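PDB 6HXP: citryl-CoA lyase from Hydrogenobacter thermophilus, which probably cleaves citryl-CoA into acetyl-CoA and oxaloacetate, the second half of citrate breakdown in the reductive Krebs cycle, and belongs to the citrate synthase family. Local coordinates for residues Gly21-Leu24 with Leu25-Val28; Leu45-Glu48 with Arg49-Arg52; His165-Phe168 with Ala169-Ala173. One frame throughout, in Å; residues are numbered along the deposited sequence.

Contact 1 (Gly21-Leu24 with Leu25-Val28)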
loop_
_atom_site.group_PDB
_atom_site.type_symbol
_atom_site.label_atom_id
_atom_site.label_comp_id
_atom_site.label_asym_id
_atom_site.label_seq_id
_atom_site.Cartn_x
_atom_site.Cartn_y
_atom_site.Cartn_z
ATOM N N GLY A 21 14.032 -1.258 26.405
ATOM C CA GLY A 21 14.315 -1.110 27.824
ATOM C C GLY A 21 14.594 0.286 28.317
ATOM O O GLY A 21 14.616 0.501 29.535
ATOM N N TYR A 22 14.800 1.248 27.420
ATOM C CA TYR A 22 15.063 2.617 27.867
ATOM C C TYR A 22 13.795 3.445 27.846
ATOM O O TYR A 22 13.031 3.367 26.877
ATOM C CB TYR A 22 16.107 3.292 26.968
ATOM C CG TYR A 22 17.498 2.678 27.058
ATOM C CD1 TYR A 22 18.314 2.909 28.157
ATOM C CD2 TYR A 22 17.983 1.862 26.053
ATOM C CE1 TYR A 22 19.575 2.308 28.262
ATOM C CE2 TYR A 22 19.240 1.277 26.127
ATOM C CZ TYR A 22 20.035 1.492 27.245
ATOM O OH TYR A 22 21.275 0.922 27.373
ATOM N N ARG A 23 13.626 4.284 28.856
ATOM C CA ARG A 23 12.472 5.185 28.938
ATOM C C ARG A 23 12.530 6.159 27.759
ATOM O O ARG A 23 13.487 6.938 27.633
ATOM C CB ARG A 23 12.528 5.922 30.251
ATOM C CG ARG A 23 11.353 6.813 30.517
ATOM C CD ARG A 23 11.542 7.466 31.891
ATOM N NE ARG A 23 10.401 8.310 32.225
ATOM C CZ ARG A 23 10.450 9.628 32.386
ATOM N NH1 ARG A 23 11.597 10.280 32.239
ATOM N NH2 ARG A 23 9.351 10.307 32.684
ATOM N N LEU A 24 11.496 6.135 26.909
ATOM C CA LEU A 24 11.489 7.014 25.729
ATOM C C LEU A 24 11.650 8.479 26.123
ATOM O O LEU A 24 12.419 9.183 25.468
ATOM C CB LEU A 24 10.233 6.783 24.912
ATOM C CG LEU A 24 10.161 7.637 23.597
ATOM C CD1 LEU A 24 11.414 7.510 22.765
ATOM C CD2 LEU A 24 8.971 7.214 22.777
ATOM N N LEU A 25 11.034 8.915 27.217
ATOM C CA LEU A 25 11.156 10.301 27.632
ATOM C C LEU A 25 12.568 10.684 28.017
ATOM O O LEU A 25 12.908 11.870 27.918
ATOM C CB LEU A 25 10.127 10.644 28.690
ATOM C CG LEU A 25 8.697 10.701 28.012
ATOM C CD1 LEU A 25 7.759 11.297 28.853
ATOM C CD2 LEU A 25 8.685 11.476 26.661
ATOM N N ASP A 26 13.421 9.714 28.430
ATOM C CA ASP A 26 14.831 10.003 28.688
ATOM C C ASP A 26 15.629 10.056 27.390
ATOM O O ASP A 26 16.679 10.681 27.344
ATOM C CB ASP A 26 15.450 8.971 29.632
ATOM C CG ASP A 26 14.959 9.085 31.074
ATOM O OD1 ASP A 26 14.275 10.080 31.400
ATOM O OD2 ASP A 26 15.213 8.161 31.845
ATOM N N LEU A 27 15.189 9.373 26.336
ATOM C CA LEU A 27 15.889 9.425 25.058
ATOM C C LEU A 27 15.621 10.753 24.383
ATOM O O LEU A 27 16.529 11.322 23.757
ATOM C CB LEU A 27 15.398 8.310 24.156
ATOM C CG LEU A 27 15.546 6.846 24.664
ATOM C CD1 LEU A 27 15.066 5.870 23.623
ATOM C CD2 LEU A 27 16.957 6.558 25.063
ATOM N N VAL A 28 14.390 11.259 24.510
ATOM C CA VAL A 28 13.996 12.531 23.877
ATOM C C VAL A 28 14.872 13.638 24.466
ATOM O O VAL A 28 14.890 13.825 25.680
ATOM C CB VAL A 28 12.503 12.813 24.120
ATOM C CG1 VAL A 28 12.096 14.218 23.630
ATOM C CG2 VAL A 28 11.618 11.750 23.428
#

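Contact 2 (Leu45-Glu48 with Arg49-Arg52)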
loop_
_atom_site.group_PDB
_atom_site.type_symbol
_atom_site.label_atom_id
_atom_site.label_comp_id
_atom_site.label_asym_id
_atom_site.label_seq_id
_atom_site.Cartn_x
_atom_site.Cartn_y
_atom_site.Cartn_z
ATOM N N LEU A 45 22.496 0.676 22.562
ATOM C CA LEU A 45 22.945 2.006 22.194
ATOM C C LEU A 45 24.147 1.906 21.267
ATOM O O LEU A 45 25.009 1.022 21.375
ATOM C CB LEU A 45 23.379 2.781 23.463
ATOM C CG LEU A 45 22.248 3.125 24.437
ATOM C CD1 LEU A 45 22.859 3.615 25.771
ATOM C CD2 LEU A 45 21.317 4.165 23.866
ATOM N N PRO A 46 24.245 2.880 20.344
ATOM C CA PRO A 46 25.413 2.903 19.472
ATOM C C PRO A 46 26.636 3.501 20.152
ATOM O O PRO A 46 26.512 4.356 21.031
ATOM C CB PRO A 46 24.988 3.878 18.364
ATOM C CG PRO A 46 24.036 4.812 19.005
ATOM C CD PRO A 46 23.316 3.983 20.070
ATOM N N THR A 47 27.814 3.144 19.667
ATOM C CA THR A 47 29.049 3.793 20.055
ATOM C C THR A 47 29.107 5.177 19.346
ATOM O O THR A 47 28.274 5.483 18.493
ATOM C CB THR A 47 30.260 2.980 19.631
ATOM O OG1 THR A 47 30.337 2.955 18.202
ATOM C CG2 THR A 47 30.259 1.563 20.163
ATOM N N GLU A 48 30.108 5.997 19.678
ATOM C CA GLU A 48 30.227 7.286 19.011
ATOM C C GLU A 48 30.495 7.104 17.517
ATOM O O GLU A 48 29.917 7.808 16.694
ATOM C CB GLU A 48 31.368 8.109 19.605
ATOM C CG GLU A 48 31.103 8.550 21.032
ATOM C CD GLU A 48 32.147 9.476 21.616
ATOM O OE1 GLU A 48 33.091 9.870 20.891
ATOM O OE2 GLU A 48 31.996 9.830 22.805
ATOM N N ARG A 49 31.339 6.118 17.153
ATOM C CA ARG A 49 31.634 5.892 15.737
ATOM C C ARG A 49 30.423 5.348 14.990
ATOM O O ARG A 49 30.142 5.783 13.875
ATOM C CB ARG A 49 32.802 4.948 15.595
ATOM C CG ARG A 49 34.122 5.610 16.004
ATOM C CD ARG A 49 35.273 4.618 16.118
ATOM N NE ARG A 49 36.577 5.227 16.469
ATOM C CZ ARG A 49 36.967 5.523 17.708
ATOM N NH1 ARG A 49 36.158 5.298 18.739
ATOM N NH2 ARG A 49 38.172 6.052 17.926
ATOM N N GLU A 50 29.673 4.437 15.601
ATOM C CA GLU A 50 28.445 3.928 14.979
ATOM C C GLU A 50 27.443 5.044 14.778
ATOM O O GLU A 50 26.730 5.082 13.771
ATOM C CB GLU A 50 27.820 2.840 15.868
ATOM C CG GLU A 50 28.602 1.535 15.881
ATOM C CD GLU A 50 28.217 0.561 16.983
ATOM O OE1 GLU A 50 27.515 0.960 17.926
ATOM O OE2 GLU A 50 28.717 -0.580 16.979
ATOM N N SER A 51 27.341 5.931 15.756
ATOM C CA SER A 51 26.379 7.044 15.695
ATOM C C SER A 51 26.696 7.909 14.482
ATOM O O SER A 51 25.802 8.219 13.698
ATOM C CB SER A 51 26.472 7.916 16.943
ATOM O OG SER A 51 26.089 7.216 18.125
ATOM N N ARG A 52 27.948 8.299 14.313
ATOM C CA ARG A 52 28.339 9.131 13.172
ATOM C C ARG A 52 28.120 8.416 11.852
ATOM O O ARG A 52 27.683 9.026 10.860
ATOM C CB ARG A 52 29.811 9.521 13.329
ATOM C CG ARG A 52 29.945 10.524 14.454
ATOM C CD ARG A 52 31.357 10.951 14.780
ATOM N NE ARG A 52 31.352 11.859 15.931
ATOM C CZ ARG A 52 32.250 12.813 16.154
ATOM N NH1 ARG A 52 33.250 13.006 15.302
ATOM N NH2 ARG A 52 32.158 13.579 17.234
HETATM O O HOH W 1 26.564 -0.702 19.765
#

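Contact 3 (His165-Phe168 with Ala169-Ala173)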
loop_
_atom_site.group_PDB
_atom_site.type_symbol
_atom_site.label_atom_id
_atom_site.label_comp_id
_atom_site.label_asym_id
_atom_site.label_seq_id
_atom_site.Cartn_x
_atom_site.Cartn_y
_atom_site.Cartn_z
ATOM N N HIS A 165 34.683 -5.652 7.039
ATOM C CA HIS A 165 33.622 -5.645 6.033
ATOM C C HIS A 165 33.831 -4.577 4.962
ATOM O O HIS A 165 33.645 -4.842 3.777
ATOM C CB HIS A 165 32.233 -5.546 6.683
ATOM C CG HIS A 165 31.891 -6.742 7.525
ATOM N ND1 HIS A 165 32.157 -6.769 8.894
ATOM C CD2 HIS A 165 31.350 -7.926 7.166
ATOM C CE1 HIS A 165 31.770 -7.973 9.313
ATOM N NE2 HIS A 165 31.275 -8.703 8.316
ATOM N N CYS A 166 34.225 -3.375 5.375
ATOM C CA CYS A 166 34.542 -2.300 4.424
ATOM C C CYS A 166 35.707 -2.734 3.533
ATOM O O CYS A 166 35.673 -2.544 2.306
ATOM C CB CYS A 166 34.874 -1.013 5.149
ATOM S SG CYS A 166 33.468 -0.258 5.977
ATOM N N LYS A 167 36.758 -3.317 4.148
ATOM C CA LYS A 167 37.952 -3.776 3.412
ATOM C C LYS A 167 37.596 -4.832 2.391
ATOM O O LYS A 167 38.031 -4.744 1.237
ATOM C CB LYS A 167 39.004 -4.336 4.385
ATOM C CG LYS A 167 40.280 -4.821 3.699
ATOM C CD LYS A 167 41.310 -5.246 4.708
ATOM C CE LYS A 167 42.420 -6.139 4.158
ATOM N NZ LYS A 167 42.848 -5.735 2.800
ATOM N N PHE A 168 36.810 -5.832 2.808
ATOM C CA PHE A 168 36.343 -6.895 1.915
ATOM C C PHE A 168 35.587 -6.304 0.731
ATOM O O PHE A 168 35.889 -6.626 -0.407
ATOM C CB PHE A 168 35.439 -7.902 2.660
ATOM C CG PHE A 168 34.957 -9.027 1.759
ATOM C CD1 PHE A 168 35.758 -10.134 1.517
ATOM C CD2 PHE A 168 33.706 -8.968 1.151
ATOM C CE1 PHE A 168 35.332 -11.145 0.661
ATOM C CE2 PHE A 168 33.284 -9.971 0.288
ATOM C CZ PHE A 168 34.084 -11.068 0.070
ATOM N N ALA A 169 34.631 -5.413 1.000
ATOM C CA ALA A 169 33.842 -4.818 -0.086
ATOM C C ALA A 169 34.721 -4.078 -1.097
ATOM O O ALA A 169 34.524 -4.204 -2.307
ATOM C CB ALA A 169 32.788 -3.882 0.481
ATOM N N GLU A 170 35.722 -3.341 -0.625
ATOM C CA GLU A 170 36.632 -2.629 -1.551
ATOM C C GLU A 170 37.601 -3.564 -2.216
ATOM O O GLU A 170 37.926 -3.379 -3.401
ATOM C CB GLU A 170 37.347 -1.498 -0.808
ATOM C CG GLU A 170 36.364 -0.435 -0.360
ATOM C CD GLU A 170 36.943 0.953 -0.239
ATOM O OE1 GLU A 170 37.815 1.150 0.630
ATOM O OE2 GLU A 170 36.607 1.806 -1.088
ATOM N N ASP A 171 38.077 -4.599 -1.494
ATOM C CA ASP A 171 38.977 -5.581 -2.102
ATOM C C ASP A 171 38.277 -6.299 -3.252
ATOM O O ASP A 171 38.913 -6.568 -4.265
ATOM C CB ASP A 171 39.450 -6.622 -1.072
ATOM C CG ASP A 171 40.521 -6.131 -0.121
ATOM O OD1 ASP A 171 41.060 -5.028 -0.350
ATOM O OD2 ASP A 171 40.757 -6.807 0.903
ATOM N N VAL A 172 36.986 -6.600 -3.112
ATOM C CA VAL A 172 36.223 -7.264 -4.178
ATOM C C VAL A 172 36.149 -6.370 -5.422
ATOM O O VAL A 172 36.331 -6.886 -6.525
ATOM C CB VAL A 172 34.804 -7.702 -3.675
ATOM C CG1 VAL A 172 33.851 -8.009 -4.831
ATOM C CG2 VAL A 172 34.903 -8.891 -2.719
ATOM N N ALA A 173 35.932 -5.049 -5.271
ATOM C CA ALA A 173 35.876 -4.176 -6.454
ATOM C C ALA A 173 37.205 -4.211 -7.206
ATOM O O ALA A 173 37.235 -4.325 -8.436
ATOM C CB ALA A 173 35.579 -2.752 -6.058
#

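Contact 1 (Gly21-Leu24 with Leu25-Val28)
Two amide groups grip the carbonyl oxygen of R23: the N of D26 lies 2.9 Å from R23 O and the N of L27 lies 3.2 Å from it. The D26 amide comes from above the carbonyl plane, whereas that of L27 lies in the plane. R23 is the N-cap residue of the short helix 24-27, and its carbonyl opens the helical pattern. The next carbonyl continues it: L24 O takes a sound bond from V28 N at 3.0 Å, and L27 N adds a weak one to the same oxygen.

The side chain of R23 runs out alongside the first turn. CG is anti to the backbone N (chi1 -176°) and the chain stays extended as far as NE, which lays the guanidinium over L25 and beside D26. There R23 NH1 forms a salt bridge with D26 OD1 at 2.8 Å. The oxygen lies close to the guanidinium plane but is met from above its own carboxylate, the two flat groups being 69° apart. L25 CB sits over the centre of one guanidinium face, 3.8 Å from R23 CZ. R23 holds the N-cap position with its carbonyl, not its side chain; the long arginine suits the place because it can reach both D26 and, through NH2, E16 on strand 16-19.

Leucines suit the buried side. L27 CD2 packs on Y22 CB at 3.9 Å, and L24 CD1 lies 4.1 Å from L27 CD1.

The turn thus passes directly from strand 22-23 into helix 24-27. R23 and L24 touch strand 16-19, Y22 and L27 lean on L39 of helix 33-42, and further subunits contribute V59 of the second and L252 of the third, which both pack on L27.

Contact 2 (Leu45-Glu48 with Arg49-Arg52)
T47 holds OG1 between its backbone N and carbonyl carbon (chi1 66°), where it meets E50, whose CG stands anti to its own carbonyl carbon (chi1 -71°) on a chain extended back toward T47. These torsions set up a capping box at the start of helix 48-60. T47 OG1 accepts from E50 N at 3.1 Å, and in return E50 OE1 accepts from T47 N at 2.8 Å, a nearly straight bond (166°) that reaches the oxygen from above the carboxylate plane. Threonine suits the N-cap because its short hydroxyl can reach an amide of the first turn, and glutamate suits the third helical position because its longer chain reaches back to the cap. The carboxylate oxygen has a further partner, a water that donates to E50 OE1 at 2.7 Å and also to L45 O, tying the approach to the helix to its first turn. Lying beside the amide end of the helix, the E50 carboxylate is probably favoured in its charged form.

A second grip centres on T47 O. It receives S51 N at 2.9 Å and S51 OG at 2.8 Å, the two donors coming from opposite faces of the carbonyl plane. Serine suits this buried place: its small hydroxyl folds back onto the backbone while also bonding Q35. P46 CG rests 3.3 Å from S51 OG, and proline, its phi fixed by the ring, suits the extended approach just before the cap. One step on, the helix pattern is regular, with R52 N bonded to E48 O at 3.1 Å.

This start of helix 48-60 lies against helix 33-42, where P46 touches Q35 and Y38 and E50 touches Y38. At the exposed side R49 NE bonds the carbonyl oxygen of L159, in the loop after helix 147-158.

Contact 3 (His165-Phe168 with Ala169-Ala173)
A169 N donates to H165 O at 3.0 Å, the first of four successive i to i+4 bonds in the alpha helix 164-180. A169 is small and buried, which suits a place between helices: its methyl packs beside I110 of helix 101-116 and A194 of helix 188-198. Next, E170 N bonds C166 O, while the E170 carboxylate turns elsewhere, to the hydroxyl of Y162. D171 follows K167 by one turn: its N bonds K167 O at 2.7 Å, and a salt bridge links K167 NZ to D171 OD2 at 3.0 Å through the syn lone pair. The lysine reaches it with CG anti to the backbone N (chi1 -179°) and a bend near its end, a pair that suits the solvent side of the helix. V172 N then bonds F168 O at 2.9 Å. On the buried side F168 packs on V114, V120 and I123, and V172 lies against Y137, a residue that binds coenzyme A. A beta-branched valine offers a methyl to the flat ring: V172 CG2 stands over one face of F168, offset toward its rim, in a CH-pi contact 3.6 Å from F168 CE2.

Overall arrangement
Following the chain from the N terminus, the three contacts come in series; none nests in or crosses another, and each closes only a helical turn. Contact 1 turns the end of the three-stranded antiparallel sheet into helix 24-27. Contact 2 starts helix 48-60 after the loop that follows helix 33-42. Their centres are about 17 Å apart, yet they meet where Y22 OH packs on L45 CD1 at 3.5 Å, and helix 33-42 touches side chains of both. Contact 3, within helix 164-180, lies apart, its centre about 22 Å from that of contact 2 and about 37 Å from that of contact 1; it joins helices 101-116, 120-129 and 188-198 near the coenzyme A pocket.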